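Local coordinates for protein malate synthase (Haloferax volcanii, PDB 3OYZ) that catalyses the magnesium-dependent Claisen condensation of acetyl-CoA with glyoxylate, followed by hydrolysis of malyl-CoA to malate in the glyoxylate cycle, at residues Ser258-Pro261 / Gly262-Val265; Asp237-Gly240 / Tyr241-Arg244; Arg170-Met173 / Gly174-Thr177; Pro176-Asn179 / Leu180-Leu183. All blocks are in the same frame, centred on the assembly; numbering follows the deposited sequence.

The four contacts form two pairs at separate places on the TIM barrel. Contacts 1 and 2, with centres about 12 Å apart, belong to consecutive helices near the acetyl-CoA pocket and are joined by a probable hydrogen bond between S258 OG and Y241 OH (2.8 Å). Contact 1 touches acetyl-CoA itself, and the L259 side chain lies about 7 Å from the bound pyruvate. Contacts 3 and 4, only about 6 Å apart between centres, share P176 and T177, two potassium ions and a probable hydrogen bond from N178 ND2 to E172 O (3.0 Å). They lie away from the annotated active site; even contact 4 comes no nearer to contact 1 than about 19 Å between nearest atoms.

Contact 1: residues Ser258-Pro261 / Gly262-Val265; sequences SLTP and GQVV. With ACO (acetyl coenzyme *a), chain B.
T260 and Q263 meet at an N-cap: T260 immediately precedes helix 261-269, in the loop that leaves strand 255-258 of the TIM barrel. Three kinds of interaction hold the turn. The first is capping. T260 OG1 accepts from Q263 N at 3.0 Å, nearly straight with an N-H...O angle of 164°; a chi1 of 68° puts the hydroxyl between the backbone N and the carbonyl carbon, facing the first turn. T260 O takes V264 N at 3.1 Å, the ordinary helical bond.

The second is a side-chain to backbone hydrogen bond. Q263 reaches back alongside L259, and its OE1 accepts L259 N at 2.8 Å in the plane of the amide carbonyl. Its NE2 is tied to Y232 O, so both ends of the amide are fixed and its rotation is defined. Q263 OE1 serves L259 N rather than T260 N, so the reciprocal bond of a capping box is absent, and T260 N is buried with no partner in the model.

Apolar packing is the third. S258 CB rests on V264 CG2 at 3.7 Å, while S258 OG is engaged with Y241. F15 of strand 13-18 packs against S258, P261 and V264.

The substrate uses the other side of the loop. P261 CD lies 3.5 Å from acetyl-CoA C8A, on the adenine, and T260 CG2 lies 3.5 Å from OAP. L259 O gathers three acetyl-CoA donors, linking the adenine and pantetheine parts of a folded ligand: N8P at 3.0 Å, N6A at 3.1 Å, and OAP through a weak bond.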
loop_
_atom_site.group_PDB
_atom_site.type_symbol
_atom_site.label_atom_id
_atom_site.label_comp_id
_atom_site.label_asym_id
_atom_site.label_seq_id
_atom_site.Cartn_x
_atom_site.Cartn_y
_atom_site.Cartn_z
ATOM N N SER A 258 16.942 -13.161 10.973
ATOM C CA SER A 258 17.570 -13.187 12.308
ATOM C C SER A 258 19.026 -12.832 12.187
ATOM O O SER A 258 19.662 -13.297 11.252
ATOM C CB SER A 258 17.427 -14.589 12.889
ATOM O OG SER A 258 16.115 -14.613 13.354
ATOM N N LEU A 259 19.554 -11.941 13.030
ATOM C CA LEU A 259 20.943 -11.499 12.835
ATOM C C LEU A 259 21.841 -12.194 13.886
ATOM O O LEU A 259 23.074 -12.181 13.792
ATOM C CB LEU A 259 21.079 -9.970 12.951
ATOM C CG LEU A 259 20.312 -9.248 11.825
ATOM C CD1 LEU A 259 20.349 -7.780 12.062
ATOM C CD2 LEU A 259 21.057 -9.648 10.543
ATOM N N THR A 260 21.213 -12.702 14.940
ATOM C CA THR A 260 21.991 -13.264 16.061
ATOM C C THR A 260 21.381 -14.565 16.545
ATOM O O THR A 260 20.183 -14.823 16.356
ATOM C CB THR A 260 22.043 -12.287 17.277
ATOM O OG1 THR A 260 20.743 -12.170 17.871
ATOM C CG2 THR A 260 22.545 -10.899 16.920
ATOM N N PRO A 261 22.158 -15.354 17.340
ATOM C CA PRO A 261 21.498 -16.590 17.784
ATOM C C PRO A 261 20.310 -16.291 18.692
ATOM O O PRO A 261 19.328 -17.034 18.723
ATOM C CB PRO A 261 22.637 -17.355 18.511
ATOM C CG PRO A 261 23.866 -16.918 17.707
ATOM C CD PRO A 261 23.634 -15.408 17.482
ATOM N N GLY A 262 20.369 -15.180 19.415
ATOM C CA GLY A 262 19.230 -14.787 20.277
ATOM C C GLY A 262 17.973 -14.415 19.466
ATOM O O GLY A 262 16.840 -14.844 19.803
ATOM N N GLN A 263 18.176 -13.723 18.339
ATOM C CA GLN A 263 17.020 -13.484 17.435
ATOM C C GLN A 263 16.431 -14.778 16.874
ATOM O O GLN A 263 15.203 -14.953 16.838
ATOM C CB GLN A 263 17.330 -12.433 16.368
ATOM C CG GLN A 263 17.394 -11.016 16.920
ATOM C CD GLN A 263 17.540 -9.977 15.792
ATOM O OE1 GLN A 263 18.005 -10.340 14.731
ATOM N NE2 GLN A 263 17.270 -8.711 16.039
ATOM N N VAL A 264 17.282 -15.749 16.566
ATOM C CA VAL A 264 16.774 -17.032 16.112
ATOM C C VAL A 264 15.746 -17.637 17.083
ATOM O O VAL A 264 14.620 -18.074 16.737
ATOM C CB VAL A 264 17.923 -18.018 15.815
ATOM C CG1 VAL A 264 17.316 -19.344 15.435
ATOM C CG2 VAL A 264 18.693 -17.552 14.612
ATOM N N VAL A 265 16.131 -17.645 18.364
ATOM C CA VAL A 265 15.256 -18.276 19.354
ATOM C C VAL A 265 13.969 -17.482 19.414
ATOM O O VAL A 265 12.901 -18.058 19.406
ATOM C CB VAL A 265 15.872 -18.320 20.796
ATOM C CG1 VAL A 265 14.802 -18.860 21.797
ATOM C CG2 VAL A 265 17.139 -19.200 20.810
HETATM N N1A ACO B . 26.309 -16.230 12.933
HETATM C C2A ACO B . 27.042 -17.072 13.687
HETATM N N3A ACO B . 27.377 -16.754 14.950
HETATM C C4A ACO B . 27.030 -15.579 15.535
HETATM C C5A ACO B . 26.222 -14.637 14.731
HETATM C C6A ACO B . 25.896 -15.009 13.341
HETATM N N6A ACO B . 25.195 -14.092 12.621
HETATM N N7A ACO B . 25.992 -13.554 15.484
HETATM C C8A ACO B . 26.615 -13.763 16.669
HETATM N N9A ACO B . 27.182 -14.975 16.719
HETATM C C1B ACO B . 27.918 -15.500 17.914
HETATM C C2B ACO B . 28.700 -14.343 18.523
HETATM O O2B ACO B . 29.956 -14.235 17.854
HETATM C C3B ACO B . 28.802 -14.732 19.985
HETATM O O3B ACO B . 29.837 -15.719 19.973
HETATM P P3B ACO B . 30.788 -16.145 21.249
HETATM O O7A ACO B . 30.110 -17.456 21.616
HETATM O O8A ACO B . 30.595 -14.954 22.165
HETATM O O9A ACO B . 32.205 -16.250 20.729
HETATM C C4B ACO B . 27.457 -15.395 20.231
HETATM O O4B ACO B . 27.047 -15.945 18.971
HETATM C C5B ACO B . 26.399 -14.385 20.660
HETATM O O5B ACO B . 26.632 -13.194 19.906
HETATM P P1A ACO B . 25.924 -11.800 20.265
HETATM O O1A ACO B . 26.369 -11.182 21.552
HETATM O O2A ACO B . 24.457 -12.113 20.212
HETATM O O3A ACO B . 26.233 -10.718 19.126
HETATM P P2A ACO B . 27.660 -10.002 18.987
HETATM O O4A ACO B . 28.538 -11.196 19.179
HETATM O O5A ACO B . 27.569 -8.676 19.712
HETATM O O6A ACO B . 27.790 -9.521 17.439
HETATM C CBP ACO B . 26.999 -8.862 15.205
HETATM C CCP ACO B . 26.808 -8.755 16.723
HETATM C CDP ACO B . 28.380 -8.357 14.792
HETATM C CEP ACO B . 25.967 -7.941 14.566
HETATM C CAP ACO B . 26.881 -10.303 14.693
HETATM O OAP ACO B . 25.706 -10.805 15.313
HETATM C C9P ACO B . 26.715 -10.422 13.192
HETATM O O9P ACO B . 27.671 -10.190 12.445
HETATM N N8P ACO B . 25.489 -10.753 12.751
HETATM C C7P ACO B . 25.262 -10.899 11.319
HETATM C C6P ACO B . 25.221 -9.563 10.563
HETATM C C5P ACO B . 24.708 -9.906 9.177
HETATM O O5P ACO B . 24.420 -11.070 8.903
HETATM N N4P ACO B . 24.551 -8.873 8.350
HETATM C C3P ACO B . 24.033 -8.972 6.997
HETATM C C2P ACO B . 22.547 -9.341 6.981
HETATM S S1P ACO B . 21.825 -7.728 7.041
HETATM C C ACO B . 21.861 -7.033 5.507
HETATM O O ACO B . 22.565 -7.438 4.603
HETATM C CH3 ACO B . 21.006 -5.820 5.303
#

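Contact 2: residues Asp237-Gly240 / Tyr241-Arg244; sequences DVEG and YRER
V238 and R242 run side by side, one turn apart on helix 238-249, with V238 CG1 over one face of the R242 guanidinium, offset toward its rim and 3.7 Å from CZ. The extended R242 chain passes alongside this methyl, and NE makes a salt bridge with E266. E239 instead crosses R242 at about a right angle. Its chain bends at chi2 (57°), yet OE1 comes no nearer to NH1 than 3.7 Å, and the carboxylate and guanidinium planes stand 83° apart: a long salt bridge without the paired geometry of a tight one. E243 also crosses E239 steeply, and E239 OE2 and E243 OE2 are only 4.0 Å apart, an approach that is probably unfavourable if both are ionised.

At the start of the helix D237 is the N-cap. Its OD1 accepts G240 N at 2.9 Å, met from above the carboxylate plane, while OD2 binds Y232 OH. D237 O then begins the helical series by accepting Y241 N at 3.2 Å.

The helix is the middle element of a beta-alpha-beta unit. Y241 packs between I256 of strand 255-258 and Q263, E266 and A267 of helix 261-269, while R244 lies on I256 and reaches D229 of strand 226-229.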
loop_
_atom_site.group_PDB
_atom_site.type_symbol
_atom_site.label_atom_id
_atom_site.label_comp_id
_atom_site.label_asym_id
_atom_site.label_seq_id
_atom_site.Cartn_x
_atom_site.Cartn_y
_atom_site.Cartn_z
ATOM N N ASP A 237 17.131 -5.169 21.150
ATOM C CA ASP A 237 15.756 -4.773 21.475
ATOM C C ASP A 237 14.853 -5.995 21.310
ATOM O O ASP A 237 14.231 -6.230 20.256
ATOM C CB ASP A 237 15.372 -3.570 20.589
ATOM C CG ASP A 237 14.001 -3.003 20.892
ATOM O OD1 ASP A 237 13.316 -3.434 21.843
ATOM O OD2 ASP A 237 13.605 -2.077 20.154
ATOM N N VAL A 238 14.766 -6.790 22.375
ATOM C CA VAL A 238 13.909 -7.968 22.344
ATOM C C VAL A 238 12.433 -7.619 22.140
ATOM O O VAL A 238 11.701 -8.299 21.406
ATOM C CB VAL A 238 14.082 -8.829 23.644
ATOM C CG1 VAL A 238 12.993 -9.926 23.753
ATOM C CG2 VAL A 238 15.486 -9.411 23.674
ATOM N N GLU A 239 11.974 -6.579 22.823
ATOM C CA GLU A 239 10.561 -6.260 22.781
ATOM C C GLU A 239 10.150 -5.710 21.390
ATOM O O GLU A 239 9.099 -6.091 20.882
ATOM C CB GLU A 239 10.205 -5.269 23.900
ATOM C CG GLU A 239 8.714 -5.061 24.017
ATOM C CD GLU A 239 7.939 -6.377 24.248
ATOM O OE1 GLU A 239 8.463 -7.288 24.950
ATOM O OE2 GLU A 239 6.803 -6.494 23.711
ATOM N N GLY A 240 10.969 -4.831 20.814
ATOM C CA GLY A 240 10.805 -4.314 19.441
ATOM C C GLY A 240 10.731 -5.424 18.401
ATOM O O GLY A 240 9.870 -5.401 17.556
ATOM N N TYR A 241 11.609 -6.420 18.473
ATOM C CA TYR A 241 11.627 -7.535 17.542
ATOM C C TYR A 241 10.313 -8.275 17.681
ATOM O O TYR A 241 9.679 -8.589 16.654
ATOM C CB TYR A 241 12.818 -8.434 17.808
ATOM C CG TYR A 241 13.230 -9.474 16.770
ATOM C CD1 TYR A 241 13.399 -9.147 15.415
ATOM C CD2 TYR A 241 13.524 -10.777 17.187
ATOM C CE1 TYR A 241 13.860 -10.127 14.494
ATOM C CE2 TYR A 241 13.970 -11.751 16.313
ATOM C CZ TYR A 241 14.149 -11.412 14.973
ATOM O OH TYR A 241 14.620 -12.419 14.176
ATOM N N ARG A 242 9.836 -8.463 18.912
ATOM C CA ARG A 242 8.564 -9.161 19.063
ATOM C C ARG A 242 7.390 -8.406 18.468
ATOM O O ARG A 242 6.538 -9.023 17.834
ATOM C CB ARG A 242 8.172 -9.452 20.532
ATOM C CG ARG A 242 8.989 -10.530 21.199
ATOM C CD ARG A 242 8.735 -10.475 22.711
ATOM N NE ARG A 242 9.573 -11.514 23.283
ATOM C CZ ARG A 242 9.785 -11.683 24.580
ATOM N NH1 ARG A 242 9.184 -10.875 25.444
ATOM N NH2 ARG A 242 10.575 -12.673 24.991
ATOM N N GLU A 243 7.306 -7.109 18.729
ATOM C CA GLU A 243 6.217 -6.279 18.189
ATOM C C GLU A 243 6.252 -6.242 16.626
ATOM O O GLU A 243 5.191 -6.227 15.984
ATOM C CB GLU A 243 6.426 -4.837 18.678
ATOM C CG GLU A 243 6.061 -4.708 20.178
ATOM C CD GLU A 243 6.348 -3.314 20.739
ATOM O OE1 GLU A 243 6.993 -2.475 20.052
ATOM O OE2 GLU A 243 5.952 -3.066 21.902
ATOM N N ARG A 244 7.455 -6.187 16.044
ATOM C CA ARG A 244 7.600 -6.208 14.573
ATOM C C ARG A 244 7.094 -7.551 14.035
ATOM O O ARG A 244 6.346 -7.615 13.047
ATOM C CB ARG A 244 9.063 -5.979 14.187
ATOM C CG ARG A 244 9.293 -6.161 12.684
ATOM C CD ARG A 244 8.305 -5.161 11.933
ATOM N NE ARG A 244 8.841 -5.042 10.587
ATOM C CZ ARG A 244 9.539 -4.020 10.131
ATOM N NH1 ARG A 244 9.725 -2.895 10.855
ATOM N NH2 ARG A 244 10.060 -4.188 8.935
#

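Contact 3: residues Arg170-Met173 / Gly174-Thr177; sequences RDEM and GKPT. With K (potassium ion), chain E; K (potassium ion), chain G.
E172 OE1 is gripped by two lysines, K175 of the following loop and K131 of helix 127-143. K175, three residues on, makes the local salt bridge: its NZ lies 2.9 Å from E172 OE1, above the carboxylate plane. E172 bends at chi2 (-73°) whereas K175 stays extended, and this brings the two chains side by side, pointing the same way. Their backbones are joined too: K175 N donates to E172 O at 3.1 Å.

Here helix 169-174 of the TIM barrel gives way to the loop before strand 183-188. G174 N has only weak bonds, to R170 O at 3.4 Å and to D171 O at 3.3 Å. M173 O and, in the loop, K175 O bind the same potassium ion, each at 2.6 Å. P176 O, farther along the loop, binds a second potassium ion at 2.9 Å.

Toward the start of the segment, R170 NE meets D171 OD1 at 3.1 Å almost exactly in the guanidinium plane, and R170 NH1 forms a salt bridge with E161 of the second subunit.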
loop_
_atom_site.group_PDB
_atom_site.type_symbol
_atom_site.label_atom_id
_atom_site.label_comp_id
_atom_site.label_asym_id
_atom_site.label_seq_id
_atom_site.Cartn_x
_atom_site.Cartn_y
_atom_site.Cartn_z
ATOM N N ARG A 170 3.493 -14.755 -11.375
ATOM C CA ARG A 170 2.815 -15.996 -11.768
ATOM C C ARG A 170 2.893 -16.309 -13.260
ATOM O O ARG A 170 3.203 -17.431 -13.671
ATOM C CB ARG A 170 1.331 -15.985 -11.280
ATOM C CG ARG A 170 0.509 -17.214 -11.662
ATOM C CD ARG A 170 -1.041 -16.885 -11.562
ATOM N NE ARG A 170 -1.365 -15.943 -12.666
ATOM C CZ ARG A 170 -2.076 -14.817 -12.522
ATOM N NH1 ARG A 170 -2.611 -14.557 -11.343
ATOM N NH2 ARG A 170 -2.182 -13.912 -13.496
ATOM N N ASP A 171 2.513 -15.395 -14.136
ATOM C CA ASP A 171 2.638 -15.718 -15.527
ATOM C C ASP A 171 4.092 -15.693 -16.090
ATOM O O ASP A 171 4.354 -16.373 -17.045
ATOM C CB ASP A 171 1.828 -14.660 -16.253
ATOM C CG ASP A 171 0.273 -14.874 -16.030
ATOM O OD1 ASP A 171 -0.191 -15.927 -15.539
ATOM O OD2 ASP A 171 -0.476 -13.939 -16.352
ATOM N N GLU A 172 4.992 -14.853 -15.581
ATOM C CA GLU A 172 6.397 -14.921 -16.020
ATOM C C GLU A 172 6.997 -16.277 -15.632
ATOM O O GLU A 172 7.626 -16.899 -16.510
ATOM C CB GLU A 172 7.243 -13.856 -15.308
ATOM C CG GLU A 172 6.846 -12.431 -15.833
ATOM C CD GLU A 172 7.331 -12.111 -17.239
ATOM O OE1 GLU A 172 8.113 -12.781 -17.963
ATOM O OE2 GLU A 172 6.880 -11.061 -17.699
ATOM N N MET A 173 6.708 -16.807 -14.438
ATOM C CA MET A 173 7.213 -18.123 -14.058
ATOM C C MET A 173 6.683 -19.225 -14.938
ATOM O O MET A 173 7.284 -20.298 -14.982
ATOM C CB MET A 173 6.875 -18.535 -12.598
ATOM C CG MET A 173 7.336 -17.555 -11.513
ATOM S SD MET A 173 6.730 -18.015 -9.808
ATOM C CE MET A 173 6.475 -19.754 -10.113
ATOM N N GLY A 174 5.501 -19.036 -15.532
ATOM C CA GLY A 174 5.005 -20.074 -16.431
ATOM C C GLY A 174 5.657 -20.185 -17.798
ATOM O O GLY A 174 5.514 -21.211 -18.484
ATOM N N LYS A 175 6.415 -19.171 -18.204
ATOM C CA LYS A 175 7.042 -19.170 -19.556
ATOM C C LYS A 175 8.079 -20.285 -19.649
ATOM O O LYS A 175 8.814 -20.564 -18.699
ATOM C CB LYS A 175 7.728 -17.857 -19.930
ATOM C CG LYS A 175 6.757 -16.649 -19.884
ATOM C CD LYS A 175 7.432 -15.305 -20.218
ATOM C CE LYS A 175 6.303 -14.250 -20.453
ATOM N NZ LYS A 175 7.002 -12.954 -20.636
ATOM N N PRO A 176 8.106 -20.983 -20.786
ATOM C CA PRO A 176 8.958 -22.158 -20.631
ATOM C C PRO A 176 10.409 -21.842 -21.024
ATOM O O PRO A 176 11.247 -22.723 -20.893
ATOM C CB PRO A 176 8.329 -23.158 -21.578
ATOM C CG PRO A 176 7.659 -22.281 -22.673
ATOM C CD PRO A 176 7.115 -21.115 -21.879
ATOM N N THR A 177 10.723 -20.574 -21.306
ATOM C CA THR A 177 12.068 -20.135 -21.602
ATOM C C THR A 177 12.828 -19.944 -20.275
ATOM O O THR A 177 14.018 -19.756 -20.310
ATOM C CB THR A 177 11.889 -18.867 -22.463
ATOM O OG1 THR A 177 10.974 -18.043 -21.715
ATOM C CG2 THR A 177 11.198 -19.298 -23.787
HETATM K K K E . 9.128 -21.518 -16.279
HETATM K K K G . 12.110 -24.221 -18.563
HETATM O O HOH W 1 14.978 -22.526 -18.865
HETATM O O HOH W 2 8.423 -23.945 -17.264
#

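Contact 4: residues Pro176-Asn179 / Leu180-Leu183; sequences PTNN and LERL. With K (potassium ion), chain E; K (potassium ion), chain G.
N178 folds back on L180 in an Asx turn: L180 N donates to N178 OD1 at 3.0 Å, with an N-H...O angle of 165°. A chi1 of 66° sets the amide over the turn, and ND2 is held by E172 O, which sets the flip of the amide. This is the tightly packed part. L180 crosses the N178 side chain at about a right angle and is buried against M173, K131 and D134. Next to it, R182 N donates to N179 O at 3.0 Å, the bond of a 3-10 turn, and R182 folds back so that NH2 lies 3.6 Å from N179 CB. R182 is buried as well; its NE forms a salt bridge with D134, and NH1 bonds to E141 and L151 O.

The side toward P176, T177 and E181 is more exposed, and water enters the coordination of both ions. The E181 carboxylate swings back to hold one potassium ion with OE1 at 2.7 Å and OE2 at 3.1 Å. N178 OD1 binds that ion at 2.8 Å, besides its bond to L180, and N178 O bridges it to the second potassium ion at 2.7 Å to each.

M173 O, K175 O and a water bring the first ion to seven oxygens. The second has N178 O, P176 O, N179 OD1 and one distant water, a sparser shell; the N179 side chain also has a polar partner in T138. With E181 the sole carboxylate among neutral oxygens, the first site looks suited to a large monovalent cation, though its occupancy in the cell is not established.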
loop_
_atom_site.group_PDB
_atom_site.type_symbol
_atom_site.label_atom_id
_atom_site.label_comp_id
_atom_site.label_asym_id
_atom_site.label_seq_id
_atom_site.Cartn_x
_atom_site.Cartn_y
_atom_site.Cartn_z
ATOM N N PRO A 176 8.106 -20.983 -20.786
ATOM C CA PRO A 176 8.958 -22.158 -20.631
ATOM C C PRO A 176 10.409 -21.842 -21.024
ATOM O O PRO A 176 11.247 -22.723 -20.893
ATOM C CB PRO A 176 8.329 -23.158 -21.578
ATOM C CG PRO A 176 7.659 -22.281 -22.673
ATOM C CD PRO A 176 7.115 -21.115 -21.879
ATOM N N THR A 177 10.723 -20.574 -21.306
ATOM C CA THR A 177 12.068 -20.135 -21.602
ATOM C C THR A 177 12.828 -19.944 -20.275
ATOM O O THR A 177 14.018 -19.756 -20.310
ATOM C CB THR A 177 11.889 -18.867 -22.463
ATOM O OG1 THR A 177 10.974 -18.043 -21.715
ATOM C CG2 THR A 177 11.198 -19.298 -23.787
ATOM N N ASN A 178 12.182 -20.023 -19.103
ATOM C CA ASN A 178 12.870 -19.930 -17.828
ATOM C C ASN A 178 12.569 -21.123 -16.914
ATOM O O ASN A 178 11.648 -21.891 -17.202
ATOM C CB ASN A 178 12.659 -18.604 -17.101
ATOM C CG ASN A 178 11.202 -18.391 -16.641
ATOM O OD1 ASN A 178 10.683 -19.186 -15.870
ATOM N ND2 ASN A 178 10.499 -17.435 -17.291
ATOM N N ASN A 179 13.290 -21.228 -15.801
ATOM C CA ASN A 179 13.094 -22.245 -14.759
ATOM C C ASN A 179 12.678 -21.575 -13.421
ATOM O O ASN A 179 13.005 -22.060 -12.327
ATOM C CB ASN A 179 14.359 -23.153 -14.683
ATOM C CG ASN A 179 14.406 -24.188 -15.819
ATOM O OD1 ASN A 179 13.395 -24.739 -16.201
ATOM N ND2 ASN A 179 15.586 -24.445 -16.391
ATOM N N LEU A 180 12.002 -20.408 -13.473
ATOM C CA LEU A 180 11.695 -19.612 -12.284
ATOM C C LEU A 180 10.688 -20.300 -11.413
ATOM O O LEU A 180 10.450 -19.805 -10.342
ATOM C CB LEU A 180 11.187 -18.170 -12.637
ATOM C CG LEU A 180 12.359 -17.242 -13.026
ATOM C CD1 LEU A 180 11.627 -16.035 -13.716
ATOM C CD2 LEU A 180 13.118 -16.760 -11.778
ATOM N N GLU A 181 10.164 -21.476 -11.762
ATOM C CA GLU A 181 9.446 -22.277 -10.754
ATOM C C GLU A 181 10.373 -22.661 -9.595
ATOM O O GLU A 181 9.874 -22.985 -8.530
ATOM C CB GLU A 181 9.059 -23.655 -11.346
ATOM C CG GLU A 181 8.018 -23.531 -12.363
ATOM C CD GLU A 181 8.563 -23.449 -13.801
ATOM O OE1 GLU A 181 9.731 -23.040 -14.113
ATOM O OE2 GLU A 181 7.687 -23.785 -14.640
ATOM N N ARG A 182 11.690 -22.527 -9.726
ATOM C CA ARG A 182 12.620 -22.751 -8.561
ATOM C C ARG A 182 12.549 -21.700 -7.436
ATOM O O ARG A 182 13.141 -21.868 -6.346
ATOM C CB ARG A 182 14.078 -22.802 -9.111
ATOM C CG ARG A 182 14.647 -21.400 -9.578
ATOM C CD ARG A 182 16.081 -21.250 -10.116
ATOM N NE ARG A 182 16.349 -22.034 -11.324
ATOM C CZ ARG A 182 16.891 -23.247 -11.382
ATOM N NH1 ARG A 182 17.137 -23.918 -10.271
ATOM N NH2 ARG A 182 17.153 -23.820 -12.543
ATOM N N LEU A 183 11.822 -20.594 -7.678
ATOM C CA LEU A 183 11.669 -19.567 -6.678
ATOM C C LEU A 183 11.057 -20.102 -5.385
ATOM O O LEU A 183 10.072 -20.834 -5.431
ATOM C CB LEU A 183 10.747 -18.396 -7.105
ATOM C CG LEU A 183 11.506 -17.479 -8.098
ATOM C CD1 LEU A 183 10.481 -16.499 -8.834
ATOM C CD2 LEU A 183 12.455 -16.537 -7.251
HETATM K K K E . 9.128 -21.518 -16.279
HETATM K K K G . 12.110 -24.221 -18.563
HETATM O O HOH W 1 14.978 -22.526 -18.865
HETATM O O HOH W 2 8.423 -23.945 -17.264
#